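Long-range contacts in C-X-C motif chemokine 13 (Homo sapiens, PDB 7JNY), which attracts B-lymphocytes as a secreted chemokine that binds the receptor CXCR5: residues Val2-Tyr7 with Ile27-Ile32; Cys12-Glu17 with Arg41-Val46; Gln16-Phe21 with Ser52-Asp57. All blocks are in the same frame, centred on the assembly; numbering follows the deposited sequence.

How the contacts relate
The three contacts step across one mixed sheet whose strands run in the order 2-5, 27-33, 43-48, 53-56. Contact 1 pairs the first two, and contacts 2 and 3 bring the long loop between them back over the other two. Along the chain, the segments of contact 1 alternate with those of contacts 2 and 3, which start from the same loop. Contact 2 lies about 12 Å from contact 1 and 8 Å from contact 3, centre to centre. The Cys14–Cys55 disulfide ties contacts 2 and 3, and both contain Gln16 and Glu17. Pairing thus adds the N-terminal strand to the sheet, while a buried carboxylate, disulfides and a backbone bridge hold the irregular loop that follows.

Contact 1: Val2-Tyr7 with Ile27-Ile32; sequences VLEVYY and IDRIQI
Glu4 reaches across to Arg29 and Gln31, one for each carboxylate oxygen. On OE2 the syn lone pair takes NH1 of Arg29 in a salt bridge of 2.9 Å, the oxygen lying at the guanidinium edge although the two planes are turned 59° apart. OE1 receives NE2 of Gln31 at 2.9 Å, from a side chain running alongside in the same direction, while the hydroxyl of Tyr6 donates to that oxygen from the opposite face of the carboxylate. With an alanine replacing Glu4, Arg29 is likely to lose its carboxylate mate, and Gln31 NE2 and Tyr6 OH their shared acceptor, though Trp47 would still hold Gln31 OE1. Beneath this cluster, strand 2-5 adds a parallel edge, within this chain, to the three-stranded antiparallel sheet of the chemokine fold; Val2 O accepts Ile30 N, and Glu4 is gripped by backbone bonds to Ile30 O and Ile32 N. On the face of Leu3 and Val5, Leu3 has CG anti to its own nitrogen (chi1 168°), which carries CD1 to 3.8 Å from Ile32 CD1, and the two side chains meet obliquely. Ile30 CG2 lies 4.1 Å from Leu3 CD1. Tyr6 N continues the ladder to Ile32 O.

Contact 2: Cys12-Glu17 with Arg41-Val46; sequences CRCVQE and RKEIIV
The CXC motif, Cys12-Arg13-Cys14, meets the start of strand 43-48 here, and a buried glutamate from that strand receives its backbone. Glu43 extends its chain toward the motif and divides its carboxylate between two successive amides. OE1 takes Arg13 N through its syn lone pair at 2.7 Å, with a nearly straight N-H...O angle of 170°. OE2 takes Cys14 N at 2.8 Å, also on the syn side but 32° out of the carboxylate plane. Two bonds to adjacent peptides fix the rotation of the carboxylate and give its buried negative charge N-H partners, which probably offsets part of the cost of burying it. Cys14 CB lies against the same OE2.

Arg41, two residues ahead of Glu43 and just before the strand, returns the grip. Its CG sits between the backbone N and the carbonyl carbon (chi1 56°), and from there the chain runs extended to NE, bringing the guanidinium up to the motif. NH2 donates to Cys14 O at 3.0 Å, with the oxygen in the guanidinium plane, while Cys12 SG rests over one face, 3.7 Å from Arg41 CZ. Glu17 comes near the aliphatic part of this arginine, and a water lies between Glu17 OE2 and Lys42 O.

Further along the strand, Ile45 packs against the motif: its CG1 lies 3.9 Å from Cys14 SG, and its CD1 meets Arg13 CD at 3.8 Å where the two side chains cross at about a right angle. Arg13 also makes a cation-pi contact with Tyr6. Cys12 is bonded to Cys39 and Cys14 to Cys55, the two disulfides that hold the N-terminal region to the body of the fold in CXC chemokines.

Contact 3: Gln16-Phe21 with Ser52-Asp57; sequences QESSVF and SIVCVD
Two backbone hydrogen bonds, both through Ser18, carry this contact. Ser18 N donates to Cys55 O at 2.9 Å, tilted from the carbonyl plane; Ser18 O in turn accepts Asp57 N, also at 2.9 Å, with an N-H...O angle of 169° but with the donor above the carbonyl plane. Together they bridge Ser18 to Val56 once, and Val56 CA adds a CA-H...O contact to the same Ser18 oxygen. Within the loop, Ser18 OG lies anti to the backbone N (chi1 175°), a position from which it accepts Val20 N at 3.2 Å and closes an ST turn.

Glu17 OE1 comes within 3.6 Å of Asp57 OD1, a pairing of like charges with the carboxylate planes 46° apart, which would tend to raise the proton affinity of either group. Asp57 OD1 accepts a hydrogen bond from Gln59 N.

The packing outside these bonds is light. Cys55 CB touches Gln16 O at 3.3 Å, next to the disulfide to Cys14, and Ser18 CB meets Val54 CG1 at 4.0 Å. Farther along the loop, Phe21 sets its ring edge-to-face with Trp62 of helix 61-72. A long irregular loop after the cysteine motif, laid across the last strand of the sheet, is the N-loop of the chemokine fold.

Contact 1: Val2-Tyr7 with Ile27-Ile32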
ATOM      1  N   VAL A   2       8.822  -4.445  -2.526  1.00 25.20           N
ATOM      2  CA  VAL A   2       8.223  -5.496  -1.721  1.00 23.19           C
ATOM      3  C   VAL A   2       6.821  -5.049  -1.352  1.00 20.84           C
ATOM      4  O   VAL A   2       6.641  -3.935  -0.861  1.00 22.95           O
ATOM      5  CB  VAL A   2       9.053  -5.794  -0.456  1.00 23.92           C
ATOM      6  CG1 VAL A   2       8.420  -6.917   0.316  1.00 29.96           C
ATOM      7  CG2 VAL A   2      10.491  -6.135  -0.838  1.00 35.28           C
ATOM      8  N   LEU A   3       5.845  -5.911  -1.610  1.00 17.96           N
ATOM      9  CA  LEU A   3       4.482  -5.755  -1.120  1.00 17.85           C
ATOM     10  C   LEU A   3       4.325  -6.657   0.104  1.00 17.91           C
ATOM     11  O   LEU A   3       4.645  -7.853   0.056  1.00 19.20           O
ATOM     12  CB  LEU A   3       3.482  -6.149  -2.192  1.00 18.13           C
ATOM     13  CG  LEU A   3       2.018  -6.330  -1.820  1.00 19.89           C
ATOM     14  CD1 LEU A   3       1.545  -4.979  -1.350  1.00 23.89           C
ATOM     15  CD2 LEU A   3       1.250  -6.841  -3.018  1.00 29.19           C
ATOM     16  N   GLU A   4       3.852  -6.097   1.205  1.00 19.61           N
ATOM     17  CA  GLU A   4       3.579  -6.878   2.411  1.00 20.60           C
ATOM     18  C   GLU A   4       2.093  -6.776   2.738  1.00 22.21           C
ATOM     19  O   GLU A   4       1.558  -5.662   2.808  1.00 20.74           O
ATOM     20  CB  GLU A   4       4.399  -6.334   3.585  1.00 22.46           C
ATOM     21  CG  GLU A   4       5.899  -6.535   3.461  1.00 36.24           C
ATOM     22  CD  GLU A   4       6.686  -5.776   4.532  1.00 39.62           C
ATOM     23  OE1 GLU A   4       6.072  -5.240   5.476  1.00 31.66           O
ATOM     24  OE2 GLU A   4       7.927  -5.661   4.383  1.00 39.24           O
ATOM     25  N   VAL A   5       1.427  -7.918   2.943  1.00 17.62           N
ATOM     26  CA  VAL A   5       0.032  -7.919   3.384  1.00 18.62           C
ATOM     27  C   VAL A   5      -0.021  -8.552   4.768  1.00 18.64           C
ATOM     28  O   VAL A   5       0.392  -9.704   4.942  1.00 19.03           O
ATOM     29  CB  VAL A   5      -0.888  -8.661   2.400  1.00 19.71           C
ATOM     30  CG1 VAL A   5      -2.339  -8.461   2.815  1.00 18.96           C
ATOM     31  CG2 VAL A   5      -0.677  -8.171   0.996  1.00 23.16           C
ATOM     32  N   TYR A   6      -0.554  -7.807   5.733  1.00 19.07           N
ATOM     33  CA  TYR A   6      -0.594  -8.203   7.133  1.00 20.08           C
ATOM     34  C   TYR A   6      -2.001  -8.708   7.440  1.00 23.67           C
ATOM     35  O   TYR A   6      -2.942  -7.926   7.488  1.00 22.79           O
ATOM     36  CB  TYR A   6      -0.191  -7.014   8.014  1.00 22.98           C
ATOM     37  CG  TYR A   6       1.285  -6.784   7.974  1.00 31.85           C
ATOM     38  CD1 TYR A   6       1.850  -5.983   6.973  1.00 34.78           C
ATOM     39  CD2 TYR A   6       2.148  -7.390   8.894  1.00 30.06           C
ATOM     40  CE1 TYR A   6       3.224  -5.807   6.880  1.00 31.70           C
ATOM     41  CE2 TYR A   6       3.535  -7.204   8.806  1.00 31.69           C
ATOM     42  CZ  TYR A   6       4.060  -6.401   7.792  1.00 26.70           C
ATOM     43  OH  TYR A   6       5.422  -6.202   7.694  1.00 40.45           O
ATOM     44  N   TYR A   7      -2.145 -10.014   7.632  1.00 22.06           N
ATOM     45  CA  TYR A   7      -3.437 -10.594   7.980  1.00 26.99           C
ATOM     46  C   TYR A   7      -3.480 -10.755   9.493  1.00 36.79           C
ATOM     47  O   TYR A   7      -3.361 -11.845  10.059  1.00 34.88           O
ATOM     48  CB  TYR A   7      -3.645 -11.918   7.275  1.00 26.08           C
ATOM     49  CG  TYR A   7      -3.628 -11.798   5.779  1.00 21.89           C
ATOM     50  CD1 TYR A   7      -4.777 -11.485   5.073  1.00 24.58           C
ATOM     51  CD2 TYR A   7      -2.465 -12.039   5.078  1.00 24.39           C
ATOM     52  CE1 TYR A   7      -4.756 -11.408   3.686  1.00 21.13           C
ATOM     53  CE2 TYR A   7      -2.418 -11.960   3.703  1.00 20.09           C
ATOM     54  CZ  TYR A   7      -3.577 -11.648   3.023  1.00 24.52           C
ATOM     55  OH  TYR A   7      -3.570 -11.573   1.657  1.00 22.71           O
ATOM     56  N   ILE A  27       9.306   4.023  -4.280  1.00 25.93           N
ATOM     57  CA  ILE A  27       8.666   3.142  -3.319  1.00 24.53           C
ATOM     58  C   ILE A  27       9.580   1.946  -3.074  1.00 30.73           C
ATOM     59  O   ILE A  27       9.945   1.218  -4.009  1.00 28.40           O
ATOM     60  CB  ILE A  27       7.271   2.723  -3.812  1.00 24.93           C
ATOM     61  CG1 ILE A  27       6.354   3.937  -3.847  1.00 27.01           C
ATOM     62  CG2 ILE A  27       6.698   1.671  -2.912  1.00 27.58           C
ATOM     63  CD1 ILE A  27       5.001   3.714  -4.497  1.00 28.67           C
ATOM     64  N   ASP A  28       9.974   1.761  -1.814  1.00 24.74           N
ATOM     65  CA  ASP A  28      10.742   0.588  -1.416  1.00 30.80           C
ATOM     66  C   ASP A  28       9.825  -0.540  -0.970  1.00 32.54           C
ATOM     67  O   ASP A  28      10.072  -1.703  -1.272  1.00 27.35           O
ATOM     68  CB  ASP A  28      11.672   0.894  -0.250  1.00 35.39           C
ATOM     69  CG  ASP A  28      12.966   1.534  -0.688  1.00 42.87           C
ATOM     70  OD1 ASP A  28      13.372   1.343  -1.843  1.00 39.59           O
ATOM     71  OD2 ASP A  28      13.589   2.203   0.144  1.00 44.06           O
ATOM     72  N   ARG A  29       8.791  -0.223  -0.194  1.00 24.35           N
ATOM     73  CA  ARG A  29       7.859  -1.233   0.274  1.00 21.69           C
ATOM     74  C   ARG A  29       6.465  -0.641   0.300  1.00 29.58           C
ATOM     75  O   ARG A  29       6.297   0.550   0.604  1.00 22.82           O
ATOM     76  CB  ARG A  29       8.106  -1.696   1.702  1.00 32.85           C
ATOM     77  CG  ARG A  29       9.387  -2.351   2.074  1.00 51.39           C
ATOM     78  CD  ARG A  29       9.098  -3.023   3.423  1.00 57.77           C
ATOM     79  NE  ARG A  29       9.537  -2.176   4.528  1.00 57.84           N
ATOM     80  CZ  ARG A  29       9.376  -2.457   5.815  1.00 66.35           C
ATOM     81  NH1 ARG A  29       8.751  -3.555   6.214  1.00 67.95           N
ATOM     82  NH2 ARG A  29       9.857  -1.620   6.725  1.00 72.54           N
ATOM     83  N   ILE A  30       5.469  -1.504   0.121  1.00 23.16           N
ATOM     84  CA  ILE A  30       4.075  -1.141   0.377  1.00 19.35           C
ATOM     85  C   ILE A  30       3.487  -2.158   1.346  1.00 25.51           C
ATOM     86  O   ILE A  30       3.586  -3.365   1.113  1.00 19.55           O
ATOM     87  CB  ILE A  30       3.245  -1.111  -0.907  1.00 23.25           C
ATOM     88  CG1 ILE A  30       3.722  -0.004  -1.843  1.00 34.91           C
ATOM     89  CG2 ILE A  30       1.784  -0.928  -0.582  1.00 22.04           C
ATOM     90  CD1 ILE A  30       3.375  -0.296  -3.281  1.00 36.66           C
ATOM     91  N   GLN A  31       2.843  -1.681   2.409  1.00 21.32           N
ATOM     92  CA  GLN A  31       2.276  -2.560   3.421  1.00 20.56           C
ATOM     93  C   GLN A  31       0.770  -2.404   3.388  1.00 21.60           C
ATOM     94  O   GLN A  31       0.256  -1.284   3.516  1.00 21.85           O
ATOM     95  CB  GLN A  31       2.785  -2.207   4.810  1.00 21.87           C
ATOM     96  CG  GLN A  31       4.277  -2.360   4.959  1.00 27.80           C
ATOM     97  CD  GLN A  31       4.720  -1.997   6.341  1.00 36.48           C
ATOM     98  OE1 GLN A  31       4.256  -1.007   6.903  1.00 36.31           O
ATOM     99  NE2 GLN A  31       5.646  -2.765   6.894  1.00 42.89           N
ATOM    100  N   ILE A  32       0.064  -3.503   3.214  1.00 18.33           N
ATOM    101  CA  ILE A  32      -1.393  -3.477   3.169  1.00 19.92           C
ATOM    102  C   ILE A  32      -1.898  -4.182   4.410  1.00 24.94           C
ATOM    103  O   ILE A  32      -1.520  -5.336   4.674  1.00 18.78           O
ATOM    104  CB  ILE A  32      -1.938  -4.138   1.903  1.00 17.55           C
ATOM    105  CG1 ILE A  32      -1.427  -3.365   0.687  1.00 21.61           C
ATOM    106  CG2 ILE A  32      -3.442  -4.114   1.877  1.00 21.99           C
ATOM    107  CD1 ILE A  32      -2.001  -3.859  -0.567  1.00 27.64           C
TER

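Contact 2: Cys12-Glu17 with Arg41-Val46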
ATOM      1  N   CYS A  12      -5.546   0.241  14.423  1.00 24.85           N
ATOM      2  CA  CYS A  12      -5.120   1.040  13.290  1.00 24.06           C
ATOM      3  C   CYS A  12      -3.735   1.641  13.535  1.00 24.57           C
ATOM      4  O   CYS A  12      -3.400   2.025  14.649  1.00 25.20           O
ATOM      5  CB  CYS A  12      -6.111   2.168  13.005  1.00 26.09           C
ATOM      6  SG  CYS A  12      -7.780   1.665  12.641  1.00 26.80           S
ATOM      7  N   ARG A  13      -2.922   1.730  12.466  1.00 23.66           N
ATOM      8  CA  ARG A  13      -1.620   2.379  12.581  1.00 27.35           C
ATOM      9  C   ARG A  13      -1.626   3.824  12.106  1.00 25.55           C
ATOM     10  O   ARG A  13      -0.735   4.590  12.486  1.00 25.66           O
ATOM     11  CB  ARG A  13      -0.547   1.628  11.766  1.00 29.50           C
ATOM     12  CG  ARG A  13      -0.424   0.138  11.988  1.00 36.75           C
ATOM     13  CD  ARG A  13       0.832  -0.394  11.255  1.00 45.53           C
ATOM     14  NE  ARG A  13       0.973  -1.841  11.386  1.00 41.72           N
ATOM     15  CZ  ARG A  13       1.890  -2.571  10.761  1.00 48.18           C
ATOM     16  NH1 ARG A  13       2.812  -2.017   9.976  1.00 40.83           N
ATOM     17  NH2 ARG A  13       1.881  -3.892  10.918  1.00 47.44           N
ATOM     18  N   CYS A  14      -2.582   4.203  11.270  1.00 25.03           N
ATOM     19  CA  CYS A  14      -2.601   5.514  10.630  1.00 25.14           C
ATOM     20  C   CYS A  14      -3.619   6.436  11.283  1.00 25.82           C
ATOM     21  O   CYS A  14      -4.727   6.025  11.603  1.00 25.53           O
ATOM     22  CB  CYS A  14      -2.916   5.377   9.150  1.00 29.17           C
ATOM     23  SG  CYS A  14      -1.768   4.315   8.274  1.00 27.25           S
ATOM     24  N   VAL A  15      -3.235   7.690  11.448  1.00 27.05           N
ATOM     25  CA  VAL A  15      -4.115   8.728  11.970  1.00 28.38           C
ATOM     26  C   VAL A  15      -4.531   9.708  10.892  1.00 32.11           C
ATOM     27  O   VAL A  15      -5.320  10.619  11.164  1.00 42.21           O
ATOM     28  CB  VAL A  15      -3.455   9.460  13.151  1.00 31.96           C
ATOM     29  CG1 VAL A  15      -2.328  10.345  12.646  1.00 30.45           C
ATOM     30  CG2 VAL A  15      -4.481  10.249  13.895  1.00 34.07           C
ATOM     31  N   GLN A  16      -4.023   9.549   9.681  1.00 52.66           N
ATOM     32  CA  GLN A  16      -4.394  10.375   8.557  1.00 51.00           C
ATOM     33  C   GLN A  16      -4.073   9.555   7.323  1.00 47.58           C
ATOM     34  O   GLN A  16      -3.362   8.553   7.396  1.00 47.81           O
ATOM     35  CB  GLN A  16      -3.658  11.727   8.592  1.00 63.43           C
ATOM     36  CG  GLN A  16      -2.236  11.638   9.128  1.00 72.84           C
ATOM     37  CD  GLN A  16      -1.277  12.733   8.640  1.00 65.85           C
ATOM     38  OE1 GLN A  16      -1.588  13.533   7.747  1.00 55.74           O
ATOM     39  NE2 GLN A  16      -0.097  12.764   9.242  1.00 59.23           N
ATOM     40  N   GLU A  17      -4.672   9.949   6.213  1.00 46.09           N
ATOM     41  CA  GLU A  17      -4.456   9.340   4.906  1.00 43.23           C
ATOM     42  C   GLU A  17      -4.061  10.453   3.961  1.00 48.77           C
ATOM     43  O   GLU A  17      -4.603  11.557   4.034  1.00 47.65           O
ATOM     44  CB  GLU A  17      -5.733   8.623   4.373  1.00 48.02           C
ATOM     45  CG  GLU A  17      -6.188   7.386   5.158  1.00 51.07           C
ATOM     46  CD  GLU A  17      -7.564   6.855   4.703  1.00 48.26           C
ATOM     47  OE1 GLU A  17      -8.149   7.411   3.746  1.00 59.29           O
ATOM     48  OE2 GLU A  17      -8.071   5.890   5.322  1.00 63.00           O
ATOM     49  N   ARG A  41     -10.847   0.058   9.051  1.00 28.27           N
ATOM     50  CA  ARG A  41     -10.541   0.520   7.698  1.00 27.93           C
ATOM     51  C   ARG A  41      -9.273  -0.160   7.195  1.00 36.51           C
ATOM     52  O   ARG A  41      -8.352  -0.452   7.966  1.00 25.05           O
ATOM     53  CB  ARG A  41     -10.330   2.011   7.636  1.00 30.39           C
ATOM     54  CG  ARG A  41      -9.240   2.496   8.582  1.00 38.07           C
ATOM     55  CD  ARG A  41      -9.160   4.023   8.574  1.00 41.69           C
ATOM     56  NE  ARG A  41      -8.238   4.555   9.572  1.00 45.65           N
ATOM     57  CZ  ARG A  41      -8.551   4.772  10.844  1.00 46.36           C
ATOM     58  NH1 ARG A  41      -9.752   4.472  11.323  1.00 41.37           N
ATOM     59  NH2 ARG A  41      -7.635   5.301  11.662  1.00 58.01           N
ATOM     60  N   LYS A  42      -9.233  -0.399   5.889  1.00 25.72           N
ATOM     61  CA  LYS A  42      -8.011  -0.875   5.266  1.00 22.77           C
ATOM     62  C   LYS A  42      -6.960   0.220   5.303  1.00 27.03           C
ATOM     63  O   LYS A  42      -7.262   1.385   5.051  1.00 27.13           O
ATOM     64  CB  LYS A  42      -8.289  -1.272   3.822  1.00 25.28           C
ATOM     65  CG  LYS A  42      -7.078  -1.667   2.995  1.00 21.96           C
ATOM     66  CD  LYS A  42      -7.639  -2.260   1.722  1.00 20.64           C
ATOM     67  CE  LYS A  42      -6.556  -2.705   0.755  1.00 37.57           C
ATOM     68  NZ  LYS A  42      -7.233  -3.054  -0.533  1.00 25.47           N
ATOM     69  N   GLU A  43      -5.724  -0.146   5.636  1.00 22.28           N
ATOM     70  CA  GLU A  43      -4.631   0.816   5.665  1.00 22.73           C
ATOM     71  C   GLU A  43      -3.597   0.395   4.623  1.00 21.41           C
ATOM     72  O   GLU A  43      -3.439  -0.789   4.331  1.00 20.35           O
ATOM     73  CB  GLU A  43      -4.002   0.917   7.045  1.00 23.65           C
ATOM     74  CG  GLU A  43      -5.008   1.426   8.098  1.00 25.33           C
ATOM     75  CD  GLU A  43      -4.345   1.774   9.424  1.00 28.09           C
ATOM     76  OE1 GLU A  43      -3.582   0.932   9.938  1.00 28.09           O
ATOM     77  OE2 GLU A  43      -4.595   2.857   9.930  1.00 28.68           O
ATOM     78  N   ILE A  44      -2.944   1.381   4.018  1.00 21.84           N
ATOM     79  CA  ILE A  44      -1.900   1.136   3.016  1.00 20.93           C
ATOM     80  C   ILE A  44      -0.762   2.071   3.373  1.00 23.09           C
ATOM     81  O   ILE A  44      -0.933   3.296   3.351  1.00 29.60           O
ATOM     82  CB  ILE A  44      -2.366   1.376   1.575  1.00 22.99           C
ATOM     83  CG1 ILE A  44      -3.556   0.473   1.207  1.00 24.07           C
ATOM     84  CG2 ILE A  44      -1.174   1.151   0.617  1.00 23.29           C
ATOM     85  CD1 ILE A  44      -3.966   0.492  -0.280  1.00 24.36           C
ATOM     86  N   ILE A  45       0.386   1.510   3.736  1.00 23.16           N
ATOM     87  CA  ILE A  45       1.526   2.304   4.182  1.00 23.48           C
ATOM     88  C   ILE A  45       2.646   2.169   3.151  1.00 22.53           C
ATOM     89  O   ILE A  45       3.074   1.053   2.832  1.00 22.47           O
ATOM     90  CB  ILE A  45       2.001   1.868   5.567  1.00 23.76           C
ATOM     91  CG1 ILE A  45       0.810   1.966   6.550  1.00 35.33           C
ATOM     92  CG2 ILE A  45       3.153   2.727   6.004  1.00 25.53           C
ATOM     93  CD1 ILE A  45       1.102   1.411   7.908  1.00 29.46           C
ATOM     94  N   VAL A  46       3.115   3.288   2.636  1.00 30.06           N
ATOM     95  CA  VAL A  46       4.141   3.309   1.583  1.00 25.38           C
ATOM     96  C   VAL A  46       5.465   3.757   2.176  1.00 31.09           C
ATOM     97  O   VAL A  46       5.570   4.855   2.752  1.00 28.82           O
ATOM     98  CB  VAL A  46       3.733   4.224   0.421  1.00 26.23           C
ATOM     99  CG1 VAL A  46       4.872   4.295  -0.615  1.00 30.19           C
ATOM    100  CG2 VAL A  46       2.447   3.732  -0.211  1.00 23.15           C
TER
HETATM  101  O   HOH W   1      -6.275   4.264   5.866  1.00 31.32           O

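Contact 3: Gln16-Phe21 with Ser52-Asp57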
ATOM      1  N   GLN A  16      -4.023   9.549   9.681  1.00 52.66           N
ATOM      2  CA  GLN A  16      -4.394  10.375   8.557  1.00 51.00           C
ATOM      3  C   GLN A  16      -4.073   9.555   7.323  1.00 47.58           C
ATOM      4  O   GLN A  16      -3.362   8.553   7.396  1.00 47.81           O
ATOM      5  CB  GLN A  16      -3.658  11.727   8.592  1.00 63.43           C
ATOM      6  CG  GLN A  16      -2.236  11.638   9.128  1.00 72.84           C
ATOM      7  CD  GLN A  16      -1.277  12.733   8.640  1.00 65.85           C
ATOM      8  OE1 GLN A  16      -1.588  13.533   7.747  1.00 55.74           O
ATOM      9  NE2 GLN A  16      -0.097  12.764   9.242  1.00 59.23           N
ATOM     10  N   GLU A  17      -4.672   9.949   6.213  1.00 46.09           N
ATOM     11  CA  GLU A  17      -4.456   9.340   4.906  1.00 43.23           C
ATOM     12  C   GLU A  17      -4.061  10.453   3.961  1.00 48.77           C
ATOM     13  O   GLU A  17      -4.603  11.557   4.034  1.00 47.65           O
ATOM     14  CB  GLU A  17      -5.733   8.623   4.373  1.00 48.02           C
ATOM     15  CG  GLU A  17      -6.188   7.386   5.158  1.00 51.07           C
ATOM     16  CD  GLU A  17      -7.564   6.855   4.703  1.00 48.26           C
ATOM     17  OE1 GLU A  17      -8.149   7.411   3.746  1.00 59.29           O
ATOM     18  OE2 GLU A  17      -8.071   5.890   5.322  1.00 63.00           O
ATOM     19  N   SER A  18      -3.112  10.165   3.084  1.00 40.13           N
ATOM     20  CA  SER A  18      -2.685  11.057   2.019  1.00 47.30           C
ATOM     21  C   SER A  18      -3.186  10.509   0.687  1.00 40.65           C
ATOM     22  O   SER A  18      -3.150   9.302   0.452  1.00 36.27           O
ATOM     23  CB  SER A  18      -1.149  11.161   1.967  1.00 39.67           C
ATOM     24  OG  SER A  18      -0.722  11.941   0.873  1.00 42.80           O
ATOM     25  N   SER A  19      -3.648  11.380  -0.193  1.00 37.26           N
ATOM     26  CA  SER A  19      -4.007  10.952  -1.539  1.00 37.62           C
ATOM     27  C   SER A  19      -2.966  11.384  -2.572  1.00 39.74           C
ATOM     28  O   SER A  19      -3.138  11.117  -3.760  1.00 35.85           O
ATOM     29  CB  SER A  19      -5.400  11.464  -1.887  1.00 48.81           C
ATOM     30  OG  SER A  19      -5.455  12.855  -1.672  1.00 60.51           O
ATOM     31  N   VAL A  20      -1.855  11.969  -2.125  1.00 35.08           N
ATOM     32  CA  VAL A  20      -0.855  12.518  -3.024  1.00 35.96           C
ATOM     33  C   VAL A  20      -0.159  11.375  -3.755  1.00 32.66           C
ATOM     34  O   VAL A  20       0.218  10.361  -3.148  1.00 38.72           O
ATOM     35  CB  VAL A  20       0.158  13.374  -2.253  1.00 35.80           C
ATOM     36  CG1 VAL A  20       1.275  13.841  -3.190  1.00 38.06           C
ATOM     37  CG2 VAL A  20      -0.526  14.553  -1.541  1.00 37.51           C
ATOM     38  N   PHE A  21       0.001  11.537  -5.067  1.00 35.21           N
ATOM     39  CA  PHE A  21       0.664  10.539  -5.909  1.00 36.92           C
ATOM     40  C   PHE A  21       2.093  10.280  -5.438  1.00 30.77           C
ATOM     41  O   PHE A  21       2.844  11.207  -5.146  1.00 31.57           O
ATOM     42  CB  PHE A  21       0.626  10.999  -7.375  1.00 30.86           C
ATOM     43  CG  PHE A  21       1.345  10.066  -8.320  1.00 32.41           C
ATOM     44  CD1 PHE A  21       0.807   8.843  -8.663  1.00 39.43           C
ATOM     45  CD2 PHE A  21       2.568  10.440  -8.866  1.00 34.52           C
ATOM     46  CE1 PHE A  21       1.490   7.987  -9.501  1.00 37.05           C
ATOM     47  CE2 PHE A  21       3.248   9.587  -9.711  1.00 47.25           C
ATOM     48  CZ  PHE A  21       2.708   8.360 -10.031  1.00 36.61           C
ATOM     49  N   SER A  52      10.752   8.427   4.164  1.00 43.80           N
ATOM     50  CA  SER A  52       9.413   8.835   4.551  1.00 45.36           C
ATOM     51  C   SER A  52       8.473   7.620   4.550  1.00 38.25           C
ATOM     52  O   SER A  52       8.666   6.647   3.804  1.00 35.44           O
ATOM     53  CB  SER A  52       8.984   9.952   3.593  1.00 50.89           C
ATOM     54  OG  SER A  52       7.596  10.013   3.388  1.00 74.23           O
ATOM     55  N   ILE A  53       7.510   7.635   5.472  1.00 41.09           N
ATOM     56  CA  ILE A  53       6.581   6.539   5.675  1.00 35.96           C
ATOM     57  C   ILE A  53       5.190   7.128   5.640  1.00 34.16           C
ATOM     58  O   ILE A  53       4.818   7.887   6.533  1.00 43.63           O
ATOM     59  CB  ILE A  53       6.796   5.828   7.007  1.00 39.20           C
ATOM     60  CG1 ILE A  53       8.155   5.168   7.096  1.00 39.32           C
ATOM     61  CG2 ILE A  53       5.705   4.743   7.185  1.00 43.31           C
ATOM     62  CD1 ILE A  53       8.486   4.817   8.523  1.00 45.39           C
ATOM     63  N   VAL A  54       4.398   6.738   4.656  1.00 32.29           N
ATOM     64  CA  VAL A  54       3.218   7.510   4.289  1.00 32.60           C
ATOM     65  C   VAL A  54       1.998   6.608   4.319  1.00 30.94           C
ATOM     66  O   VAL A  54       1.923   5.638   3.559  1.00 29.61           O
ATOM     67  CB  VAL A  54       3.355   8.148   2.897  1.00 33.36           C
ATOM     68  CG1 VAL A  54       2.129   9.003   2.614  1.00 44.38           C
ATOM     69  CG2 VAL A  54       4.646   8.950   2.793  1.00 39.48           C
ATOM     70  N   CYS A  55       1.017   6.948   5.156  1.00 31.20           N
ATOM     71  CA  CYS A  55      -0.265   6.276   5.035  1.00 32.66           C
ATOM     72  C   CYS A  55      -1.025   6.852   3.856  1.00 31.64           C
ATOM     73  O   CYS A  55      -1.143   8.065   3.710  1.00 33.28           O
ATOM     74  CB  CYS A  55      -1.106   6.421   6.300  1.00 34.04           C
ATOM     75  SG  CYS A  55      -0.397   5.743   7.760  1.00 37.52           S
ATOM     76  N   VAL A  56      -1.581   5.987   3.039  1.00 31.34           N
ATOM     77  CA  VAL A  56      -2.179   6.382   1.775  1.00 29.73           C
ATOM     78  C   VAL A  56      -3.654   5.991   1.754  1.00 29.39           C
ATOM     79  O   VAL A  56      -4.044   4.924   2.244  1.00 33.19           O
ATOM     80  CB  VAL A  56      -1.438   5.747   0.583  1.00 44.95           C
ATOM     81  CG1 VAL A  56      -2.257   5.921  -0.674  1.00 43.47           C
ATOM     82  CG2 VAL A  56      -0.052   6.370   0.414  1.00 41.80           C
ATOM     83  N   ASP A  57      -4.470   6.861   1.176  1.00 33.37           N
ATOM     84  CA  ASP A  57      -5.895   6.588   1.014  1.00 35.54           C
ATOM     85  C   ASP A  57      -6.080   5.382   0.111  1.00 32.02           C
ATOM     86  O   ASP A  57      -5.727   5.447  -1.076  1.00 29.27           O
ATOM     87  CB  ASP A  57      -6.618   7.801   0.414  1.00 38.68           C
ATOM     88  CG  ASP A  57      -8.125   7.596   0.320  1.00 46.60           C
ATOM     89  OD1 ASP A  57      -8.588   6.432   0.326  1.00 44.67           O
ATOM     90  OD2 ASP A  57      -8.850   8.595   0.211  1.00 53.91           O
TER